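Side-chain contacts in EmGH1 (Erythrobacter marinus, PDB 5Z87), which probably hydrolyses beta-glucosidic bonds, and perhaps related glycosidic linkages, as a family 3 glycoside hydrolase: residues E129-G134 and E163-E168; R159-A164 and R410-E415; T230-F235 and R266-E271; I275-S280 and H294-V299. All blocks are in the same frame, centred on the assembly; numbering follows the deposited sequence.

From the N terminus, interaction 1 comes first, closing the excursion from the end of strand 126-129 to helix 155-171 within the TIM-barrel-like part of the enzyme. Interaction 2 opens on that same helix before interaction 1 has closed, so the two cross, sharing Glu-163 and Ala-164; it then spans about 250 residues to helix 403-416, which leads into edge strand 418-422 of the six-stranded mixed sheet. Nested inside this long loop, one after the other, are interaction 3 (strand 229-235 with helix 263-270) and interaction 4 (strand 276-279 with helix 293-303). Their centres lie about 9 Å apart, and their neighbouring parallel strands pair directly. Interactions 2 and 4 sit on opposite sides of the chain's centre.

Interaction 1: residues E129-G134 and E163-E168; sequences EECLHG and EATAKE
Thr-165 plugs its side chain against Cys-131 and Gly-134, joining helix 155-171 to the loop that leaves strand 126-129. In the TIM-barrel-like domain this helix belongs to the beta-alpha-beta crossover from strand 126-129 to strand 176-177, so the contact sets the start of the connection against its own helix. Thr-165 CB lies 4.1 Å from Gly-134 CA, and from there both branches rest on the glycine. The hydroxyl follows the helix: OG1 is hydrogen-bonded to Val-161 O one turn earlier, while its flank rests 3.4 Å from Gly-134 CA, a touch of packing and not a bond. The methyl CG2 presses on the same glycine and also reaches Cys-131. With chi1 at -61°, CG2 stands anti to the backbone N and extends into the loop, where it lies 3.6 Å from Gly-134 C. The same methyl is 3.8 Å from Cys-131 CB. With a serine in its place CG2 is gone, and a gap would probably open between the helix and the backbone of Gly-134, with Cys-131 losing its neighbour. Gly-134 lets the helix come close, its CA lying 5.1 Å from that of Thr-165; at its phi of 110° a side chain would jam against the preceding carbonyl. The same loop carries Glu-130 of the ligand pocket, whose OE1 binds Tyr-93 OH and a bound dithiothreitol. Cys-131 SG adds a second, slightly longer touch, 3.9 Å from Thr-165 CG2.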
# COMPACT_ATOMS: atom_id res chain seq x y z
N GLU A 129 21.58 5.62 25.00
CA GLU A 129 20.25 5.88 25.55
C GLU A 129 19.32 6.31 24.42
O GLU A 129 19.75 6.45 23.27
CB GLU A 129 20.32 6.93 26.66
CG GLU A 129 21.23 6.51 27.84
CD GLU A 129 20.60 5.45 28.73
OE1 GLU A 129 21.34 4.86 29.55
OE2 GLU A 129 19.38 5.20 28.60
N GLU A 130 18.04 6.49 24.73
CA GLU A 130 17.06 6.98 23.76
C GLU A 130 16.83 8.46 24.02
O GLU A 130 16.67 8.88 25.17
CB GLU A 130 15.73 6.23 23.87
CG GLU A 130 15.85 4.74 23.74
CD GLU A 130 16.03 4.28 22.30
OE1 GLU A 130 16.17 3.05 22.09
OE2 GLU A 130 16.03 5.13 21.38
N CYS A 131 16.81 9.25 22.94
CA CYS A 131 16.66 10.70 23.00
C CYS A 131 15.64 11.19 21.97
O CYS A 131 15.88 12.17 21.27
CB CYS A 131 17.99 11.39 22.75
SG CYS A 131 19.21 11.13 24.07
N LEU A 132 14.49 10.52 21.87
CA LEU A 132 13.53 10.83 20.82
C LEU A 132 13.01 12.26 20.94
O LEU A 132 12.96 13.00 19.96
CB LEU A 132 12.36 9.84 20.86
CG LEU A 132 11.26 9.98 19.81
CD1 LEU A 132 11.80 9.82 18.40
CD2 LEU A 132 10.17 8.97 20.07
N HIS A 133 12.60 12.65 22.14
CA HIS A 133 12.03 13.97 22.41
C HIS A 133 12.50 14.42 23.78
O HIS A 133 11.72 14.85 24.63
CB HIS A 133 10.51 13.93 22.31
CG HIS A 133 9.87 12.99 23.28
ND1 HIS A 133 9.46 13.39 24.54
CD2 HIS A 133 9.62 11.66 23.20
CE1 HIS A 133 8.96 12.35 25.18
NE2 HIS A 133 9.05 11.29 24.40
N GLY A 134 13.81 14.32 23.99
CA GLY A 134 14.42 14.38 25.30
C GLY A 134 14.98 13.03 25.71
O GLY A 134 14.69 11.99 25.12
N GLU A 163 20.13 20.22 21.75
CA GLU A 163 21.28 20.66 22.52
C GLU A 163 21.03 20.46 24.01
O GLU A 163 21.88 19.91 24.73
CB GLU A 163 21.59 22.12 22.20
CG GLU A 163 22.85 22.69 22.86
CD GLU A 163 22.96 24.18 22.67
OE1 GLU A 163 22.34 24.92 23.46
OE2 GLU A 163 23.64 24.63 21.72
N ALA A 164 19.85 20.86 24.49
CA ALA A 164 19.50 20.63 25.90
C ALA A 164 19.46 19.14 26.21
O ALA A 164 19.93 18.71 27.28
CB ALA A 164 18.16 21.28 26.24
N THR A 165 18.91 18.35 25.29
CA THR A 165 18.83 16.91 25.51
C THR A 165 20.21 16.28 25.58
O THR A 165 20.45 15.37 26.39
CB THR A 165 18.00 16.25 24.39
OG1 THR A 165 16.67 16.78 24.39
CG2 THR A 165 17.96 14.75 24.58
N ALA A 166 21.13 16.72 24.71
CA ALA A 166 22.48 16.17 24.73
C ALA A 166 23.19 16.47 26.05
O ALA A 166 23.85 15.59 26.62
CB ALA A 166 23.28 16.71 23.53
N LYS A 167 23.06 17.71 26.55
CA LYS A 167 23.64 18.08 27.84
C LYS A 167 23.18 17.12 28.92
O LYS A 167 24.00 16.62 29.70
CB LYS A 167 23.23 19.50 28.22
CG LYS A 167 23.98 20.60 27.52
CD LYS A 167 23.40 21.96 27.93
CE LYS A 167 24.02 23.07 27.11
NZ LYS A 167 23.32 24.37 27.33
N GLU A 168 21.87 16.89 29.00
CA GLU A 168 21.33 16.02 30.04
C GLU A 168 21.85 14.60 29.88
O GLU A 168 22.13 13.92 30.87
CB GLU A 168 19.79 16.07 30.02
CG GLU A 168 19.20 17.47 30.24
CD GLU A 168 17.71 17.48 30.62
OE1 GLU A 168 17.11 16.40 30.89
OE2 GLU A 168 17.14 18.59 30.65

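Interaction 2: residues R159-A164 and R410-E415; sequences RQVFEA and RRMAEE
Gln-160 and Val-161 of helix 155-171 meet Arg-411 and Met-412 of helix 403-416, a helix-to-helix contact between the TIM-barrel-like part and the region of the mixed six-stranded sheet, whose edge strand 418-422 follows directly. Arg-159, at the start of the segment, turns away and spans one helical turn to Glu-163: NH1 donates to OE2 over 2.9 Å, with the carboxylate oxygen in the guanidinium plane but approached from well above its own plane. Arg-227 is a second partner of that OE2. Gln-160 comes next, its extended chain bringing NE2 to the edge of the Arg-411 guanidinium, 3.7 Å from NH2. The two flat groups are only 25° apart, yet both facing atoms are donors and no hydrogen bond joins them. Val-161 supplies the apolar part. Met-412, its CG anti to the backbone N (chi1 -170°), bends at the next two torsions and crosses the valine at about a right angle. Its CE lies 3.7 Å from Val-161 CG2, with Leu-408 also against Val-161. The other branch of the valine, CG1, lies 3.8 Å above the plane of the Phe-162 ring, offset toward the rim.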
# COMPACT_ATOMS: atom_id res chain seq x y z
N ARG A 159 16.99 22.51 17.11
CA ARG A 159 18.41 22.40 17.44
C ARG A 159 18.65 22.68 18.93
O ARG A 159 19.40 21.95 19.59
CB ARG A 159 19.22 23.36 16.57
CG ARG A 159 20.72 23.17 16.70
CD ARG A 159 21.51 24.42 16.36
NE ARG A 159 21.21 25.54 17.26
CZ ARG A 159 21.62 25.63 18.53
NH1 ARG A 159 22.36 24.67 19.09
NH2 ARG A 159 21.28 26.69 19.26
N GLN A 160 17.99 23.71 19.47
CA GLN A 160 18.10 24.03 20.89
C GLN A 160 17.55 22.90 21.76
O GLN A 160 18.12 22.57 22.80
CB GLN A 160 17.34 25.32 21.21
CG GLN A 160 17.90 26.57 20.59
CD GLN A 160 16.94 27.73 20.72
OE1 GLN A 160 16.76 28.50 19.79
NE2 GLN A 160 16.30 27.84 21.88
N VAL A 161 16.42 22.31 21.36
CA VAL A 161 15.82 21.25 22.16
C VAL A 161 16.78 20.08 22.30
O VAL A 161 16.92 19.49 23.38
CB VAL A 161 14.48 20.80 21.55
CG1 VAL A 161 14.18 19.35 21.95
CG2 VAL A 161 13.38 21.72 22.02
N PHE A 162 17.48 19.74 21.21
CA PHE A 162 18.36 18.59 21.27
C PHE A 162 19.75 18.95 21.79
O PHE A 162 20.46 18.06 22.27
CB PHE A 162 18.37 17.90 19.91
CG PHE A 162 17.10 17.13 19.66
CD1 PHE A 162 16.90 15.89 20.23
CD2 PHE A 162 16.04 17.71 18.97
CE1 PHE A 162 15.71 15.20 20.06
CE2 PHE A 162 14.84 17.03 18.79
CZ PHE A 162 14.68 15.77 19.34
N GLU A 163 20.13 20.22 21.75
CA GLU A 163 21.28 20.66 22.52
C GLU A 163 21.03 20.46 24.01
O GLU A 163 21.88 19.91 24.73
CB GLU A 163 21.59 22.12 22.20
CG GLU A 163 22.85 22.69 22.86
CD GLU A 163 22.96 24.18 22.67
OE1 GLU A 163 22.34 24.92 23.46
OE2 GLU A 163 23.64 24.63 21.72
N ALA A 164 19.85 20.86 24.49
CA ALA A 164 19.50 20.63 25.90
C ALA A 164 19.46 19.14 26.21
O ALA A 164 19.93 18.71 27.28
CB ALA A 164 18.16 21.28 26.24
N ARG A 410 8.15 24.44 27.24
CA ARG A 410 6.92 25.22 27.14
C ARG A 410 6.86 25.99 25.82
O ARG A 410 5.85 25.93 25.10
CB ARG A 410 6.81 26.17 28.33
CG ARG A 410 5.85 27.31 28.15
CD ARG A 410 4.56 27.01 28.85
NE ARG A 410 4.32 27.88 29.99
CZ ARG A 410 3.33 28.77 30.04
NH1 ARG A 410 2.50 28.89 29.00
NH2 ARG A 410 3.15 29.52 31.12
N ARG A 411 7.94 26.70 25.49
CA ARG A 411 7.94 27.50 24.26
C ARG A 411 7.79 26.63 23.01
O ARG A 411 7.16 27.05 22.03
CB ARG A 411 9.20 28.35 24.18
CG ARG A 411 9.10 29.70 24.90
CD ARG A 411 10.07 30.73 24.32
NE ARG A 411 11.41 30.18 24.09
CZ ARG A 411 12.10 30.29 22.94
NH1 ARG A 411 11.58 30.94 21.91
NH2 ARG A 411 13.32 29.75 22.84
N MET A 412 8.37 25.43 23.02
CA MET A 412 8.24 24.56 21.86
C MET A 412 6.78 24.16 21.64
O MET A 412 6.27 24.24 20.52
CB MET A 412 9.13 23.33 22.02
CG MET A 412 9.25 22.48 20.75
SD MET A 412 9.83 23.39 19.29
CE MET A 412 11.46 22.74 19.05
N ALA A 413 6.09 23.77 22.72
CA ALA A 413 4.67 23.45 22.62
C ALA A 413 3.87 24.63 22.08
O ALA A 413 3.01 24.46 21.20
CB ALA A 413 4.15 23.00 23.98
N GLU A 414 4.15 25.85 22.58
CA GLU A 414 3.46 27.05 22.09
C GLU A 414 3.65 27.25 20.59
O GLU A 414 2.78 27.85 19.93
CB GLU A 414 3.94 28.30 22.86
CG GLU A 414 3.59 28.26 24.37
CD GLU A 414 4.09 29.47 25.18
OE1 GLU A 414 5.00 30.20 24.72
OE2 GLU A 414 3.55 29.70 26.29
N GLU A 415 4.76 26.78 20.02
CA GLU A 415 5.00 26.93 18.59
C GLU A 415 4.42 25.78 17.77
O GLU A 415 4.33 25.90 16.55
CB GLU A 415 6.51 27.02 18.29
CG GLU A 415 7.23 28.22 18.88
CD GLU A 415 7.05 29.48 18.06
OE1 GLU A 415 6.96 29.38 16.82
OE2 GLU A 415 7.00 30.57 18.66

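Interaction 3: residues T230-F235 and R266-E271; sequences TSVKHF and RAAITE. With EDO (1,2-ethanediol), chain K.
In the beta-alpha-beta unit formed by strand 229-235, helix 263-270 and strand 276-279, Val-232 points from the sheet into the helix and meets Ala-268 and Ile-269. Its two methyls divide the work. CG1, anti to the carbonyl carbon (chi1 -68°), faces Ala-268 CB at 3.9 Å, while CG2 approaches Ile-269 CD1 more loosely at 4.3 Å. The small alanine allows the backbones to stand 7.5 Å apart between Val-232 CA and Ala-268 CA. Leu-277 of the neighbouring strand touches both Val-232 and Ile-269 and extends this apolar layer. On the helix, Arg-266 O takes two donors from opposite faces of its plane: Thr-270 N, and Thr-270 OG1 at 2.7 Å. The Arg-266 side chain turns away from the sheet, fully extended to NE, and its NH2 makes a weak but fairly straight bond of 3.4 Å to O2 of a bound ethanediol. Shortening this residue to alanine would probably leave the diol without this donor and open a gap beside Trp-304, which the arginine touches. Val-232 is followed by Lys-233 and His-234, which reach the ligand pocket and bind O2 of the dithiothreitol there. Such a strand, with one side packed on its helix and its end feeding the pocket, is the arrangement of a TIM-barrel-like catalytic domain.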
# COMPACT_ATOMS: atom_id res chain seq x y z
N THR A 230 24.73 10.67 17.49
CA THR A 230 23.44 10.25 16.95
C THR A 230 23.60 8.94 16.18
O THR A 230 24.62 8.71 15.53
CB THR A 230 22.87 11.31 16.00
OG1 THR A 230 23.83 11.63 14.99
CG2 THR A 230 22.52 12.57 16.75
N SER A 231 22.57 8.10 16.25
CA SER A 231 22.43 6.94 15.36
C SER A 231 21.11 7.09 14.61
O SER A 231 20.05 6.66 15.08
CB SER A 231 22.48 5.62 16.14
OG SER A 231 23.42 5.69 17.20
N VAL A 232 21.16 7.68 13.42
CA VAL A 232 19.93 7.95 12.68
C VAL A 232 19.31 6.63 12.24
O VAL A 232 20.01 5.69 11.82
CB VAL A 232 20.21 8.88 11.50
CG1 VAL A 232 20.59 10.26 12.01
CG2 VAL A 232 21.34 8.32 10.64
N LYS A 233 17.99 6.52 12.38
CA LYS A 233 17.28 5.27 12.19
C LYS A 233 15.94 5.57 11.51
O LYS A 233 15.50 6.72 11.51
CB LYS A 233 17.09 4.55 13.53
CG LYS A 233 16.25 5.34 14.52
CD LYS A 233 16.09 4.61 15.83
CE LYS A 233 14.95 5.22 16.65
NZ LYS A 233 14.96 4.78 18.10
N HIS A 234 15.31 4.56 10.90
CA HIS A 234 15.81 3.20 10.71
C HIS A 234 16.07 2.93 9.23
O HIS A 234 15.15 2.94 8.43
CB HIS A 234 14.81 2.18 11.25
CG HIS A 234 14.29 2.49 12.62
ND1 HIS A 234 13.39 3.51 12.86
CD2 HIS A 234 14.51 1.89 13.81
CE1 HIS A 234 13.09 3.53 14.15
NE2 HIS A 234 13.75 2.56 14.75
N PHE A 235 17.34 2.65 8.90
CA PHE A 235 17.85 2.58 7.52
C PHE A 235 17.40 1.29 6.84
O PHE A 235 17.84 0.21 7.23
CB PHE A 235 19.37 2.64 7.57
CG PHE A 235 20.03 3.11 6.32
CD1 PHE A 235 19.73 4.36 5.79
CD2 PHE A 235 20.99 2.32 5.69
CE1 PHE A 235 20.37 4.81 4.64
CE2 PHE A 235 21.63 2.76 4.54
CZ PHE A 235 21.33 4.01 4.01
N ARG A 266 20.74 10.92 3.86
CA ARG A 266 21.88 11.48 3.14
C ARG A 266 22.33 12.80 3.76
O ARG A 266 23.53 13.04 3.91
CB ARG A 266 21.54 11.69 1.66
CG ARG A 266 22.73 12.16 0.84
CD ARG A 266 22.38 12.32 -0.63
NE ARG A 266 23.52 12.79 -1.41
CZ ARG A 266 24.09 12.12 -2.41
NH1 ARG A 266 23.61 10.94 -2.79
NH2 ARG A 266 25.13 12.65 -3.05
N ALA A 267 21.37 13.65 4.14
CA ALA A 267 21.72 14.92 4.75
C ALA A 267 22.33 14.72 6.14
O ALA A 267 23.33 15.37 6.48
CB ALA A 267 20.50 15.83 4.83
N ALA A 268 21.73 13.85 6.95
CA ALA A 268 22.28 13.55 8.27
C ALA A 268 23.71 13.03 8.18
O ALA A 268 24.57 13.40 8.99
CB ALA A 268 21.41 12.51 8.97
N ILE A 269 23.98 12.16 7.20
CA ILE A 269 25.27 11.49 7.11
C ILE A 269 26.31 12.40 6.48
O ILE A 269 27.38 12.63 7.06
CB ILE A 269 25.12 10.17 6.33
CG1 ILE A 269 24.29 9.15 7.11
CG2 ILE A 269 26.48 9.60 5.97
CD1 ILE A 269 25.01 8.56 8.32
N THR A 270 26.02 12.97 5.31
CA THR A 270 27.01 13.71 4.54
C THR A 270 27.06 15.20 4.85
O THR A 270 28.02 15.86 4.43
CB THR A 270 26.77 13.58 3.03
OG1 THR A 270 25.60 14.33 2.68
CG2 THR A 270 26.64 12.12 2.58
N GLU A 271 26.06 15.77 5.51
CA GLU A 271 26.09 17.20 5.80
C GLU A 271 26.21 17.49 7.29
O GLU A 271 27.05 18.30 7.69
CB GLU A 271 24.84 17.91 5.25
CG GLU A 271 24.67 17.92 3.74
CD GLU A 271 23.30 18.50 3.32
OE1 GLU A 271 22.80 19.41 4.01
OE2 GLU A 271 22.72 18.02 2.32
C1 EDO K . 25.55 9.18 -5.49
O1 EDO K . 25.38 8.47 -6.72
C2 EDO K . 26.70 10.17 -5.67
O2 EDO K . 26.18 11.45 -6.07

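Interaction 4: residues I275-S280 and H294-V299; sequences IGLMAS and HLLNDV
Leu-296 carries this contact, reaching from helix 293-303 to Leu-277 and Ala-279 on strand 276-279. One methyl does all the touching: Leu-296 CD2 lies 4.5 Å from Leu-277 CD2, and at the same 4.5 Å from Ala-279 CB. The Leu-296 CA–CB bond does not aim at the strand, but with CG anti to the carbonyl carbon (chi1 -66°) the end of the side chain comes nearer to it. Leu-277 and Ala-279, two residues apart, both face the helix, whereas Met-278 between them turns away onto Phe-178. These methyl contacts are loose; the nearest CA atoms, of Ala-279 and Leu-296, are 8.2 Å apart, and Phe-235 of the neighbouring strand touches both leucines. The helix is wider than usual here, since Val-299 N bonds to His-294 O at 3.0 Å in a pi-type turn around the leucine. Farther from the strand, Asn-297 ND2 donates to Asp-298 OD1 in a nearly straight bond of 2.9 Å (165°), with the acceptor close to the amide plane. Helix 293-303 leads on to strand 309-311, parallel and adjacent to strand 276-279, so the leucine-led packing is that of a beta-alpha-beta crossover in a TIM-barrel-like sheet.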
# COMPACT_ATOMS: atom_id res chain seq x y z
N ILE A 275 27.42 10.36 13.45
CA ILE A 275 28.48 9.39 13.66
C ILE A 275 27.94 7.97 13.53
O ILE A 275 28.65 7.06 13.07
CB ILE A 275 29.13 9.63 15.05
CG1 ILE A 275 29.91 10.93 15.08
CG2 ILE A 275 30.04 8.48 15.47
CD1 ILE A 275 30.38 11.31 16.48
N GLY A 276 26.70 7.74 13.94
CA GLY A 276 26.10 6.42 13.90
C GLY A 276 24.87 6.37 13.00
O GLY A 276 24.33 7.40 12.56
N LEU A 277 24.43 5.14 12.74
CA LEU A 277 23.26 4.86 11.92
C LEU A 277 22.74 3.49 12.34
O LEU A 277 23.54 2.58 12.56
CB LEU A 277 23.59 4.87 10.43
CG LEU A 277 22.51 4.39 9.45
CD1 LEU A 277 22.55 5.26 8.21
CD2 LEU A 277 22.71 2.93 9.07
N MET A 278 21.41 3.36 12.45
CA MET A 278 20.79 2.08 12.78
C MET A 278 19.94 1.57 11.61
O MET A 278 19.25 2.35 10.95
CB MET A 278 19.92 2.19 14.04
CG MET A 278 19.20 0.91 14.43
SD MET A 278 18.10 1.16 15.85
CE MET A 278 19.27 1.30 17.20
N ALA A 279 19.99 0.26 11.37
CA ALA A 279 19.28 -0.37 10.26
C ALA A 279 17.85 -0.73 10.68
O ALA A 279 17.49 -0.68 11.85
CB ALA A 279 20.02 -1.61 9.77
N SER A 280 17.06 -1.15 9.70
CA SER A 280 15.62 -1.36 9.86
C SER A 280 15.25 -2.83 10.11
O SER A 280 15.89 -3.75 9.58
CB SER A 280 14.90 -0.84 8.61
OG SER A 280 13.56 -1.30 8.55
N HIS A 294 23.70 -3.54 -0.74
CA HIS A 294 23.51 -2.33 -1.54
C HIS A 294 23.27 -1.10 -0.66
O HIS A 294 23.85 -0.04 -0.88
CB HIS A 294 22.34 -2.53 -2.50
CG HIS A 294 21.84 -1.26 -3.12
ND1 HIS A 294 22.56 -0.58 -4.08
CD2 HIS A 294 20.70 -0.55 -2.92
CE1 HIS A 294 21.88 0.50 -4.44
NE2 HIS A 294 20.75 0.54 -3.75
N LEU A 295 22.40 -1.24 0.35
CA LEU A 295 22.08 -0.11 1.21
C LEU A 295 23.23 0.19 2.18
O LEU A 295 23.71 1.33 2.26
CB LEU A 295 20.79 -0.41 1.98
CG LEU A 295 19.72 0.66 2.18
CD1 LEU A 295 19.65 1.59 0.98
CD2 LEU A 295 18.36 0.00 2.44
N LEU A 296 23.67 -0.82 2.94
CA LEU A 296 24.65 -0.64 4.01
C LEU A 296 26.08 -0.43 3.51
O LEU A 296 26.92 0.06 4.26
CB LEU A 296 24.61 -1.85 4.96
CG LEU A 296 23.31 -2.02 5.75
CD1 LEU A 296 23.34 -3.24 6.66
CD2 LEU A 296 23.03 -0.77 6.57
N ASN A 297 26.38 -0.78 2.26
CA ASN A 297 27.73 -0.61 1.74
C ASN A 297 27.79 0.30 0.52
O ASN A 297 28.45 1.34 0.57
CB ASN A 297 28.35 -1.96 1.41
CG ASN A 297 29.77 -1.82 0.87
OD1 ASN A 297 30.71 -1.65 1.65
ND2 ASN A 297 29.93 -1.86 -0.45
N ASP A 298 27.13 -0.08 -0.58
CA ASP A 298 27.27 0.66 -1.82
C ASP A 298 26.81 2.10 -1.66
O ASP A 298 27.49 3.03 -2.10
CB ASP A 298 26.48 -0.03 -2.94
CG ASP A 298 26.97 -1.45 -3.20
OD1 ASP A 298 27.84 -1.93 -2.45
OD2 ASP A 298 26.46 -2.09 -4.15
N VAL A 299 25.64 2.30 -1.05
CA VAL A 299 25.13 3.65 -0.86
C VAL A 299 25.80 4.34 0.32
O VAL A 299 26.30 5.46 0.21
CB VAL A 299 23.60 3.62 -0.68
CG1 VAL A 299 23.11 4.93 -0.10
CG2 VAL A 299 22.91 3.33 -2.02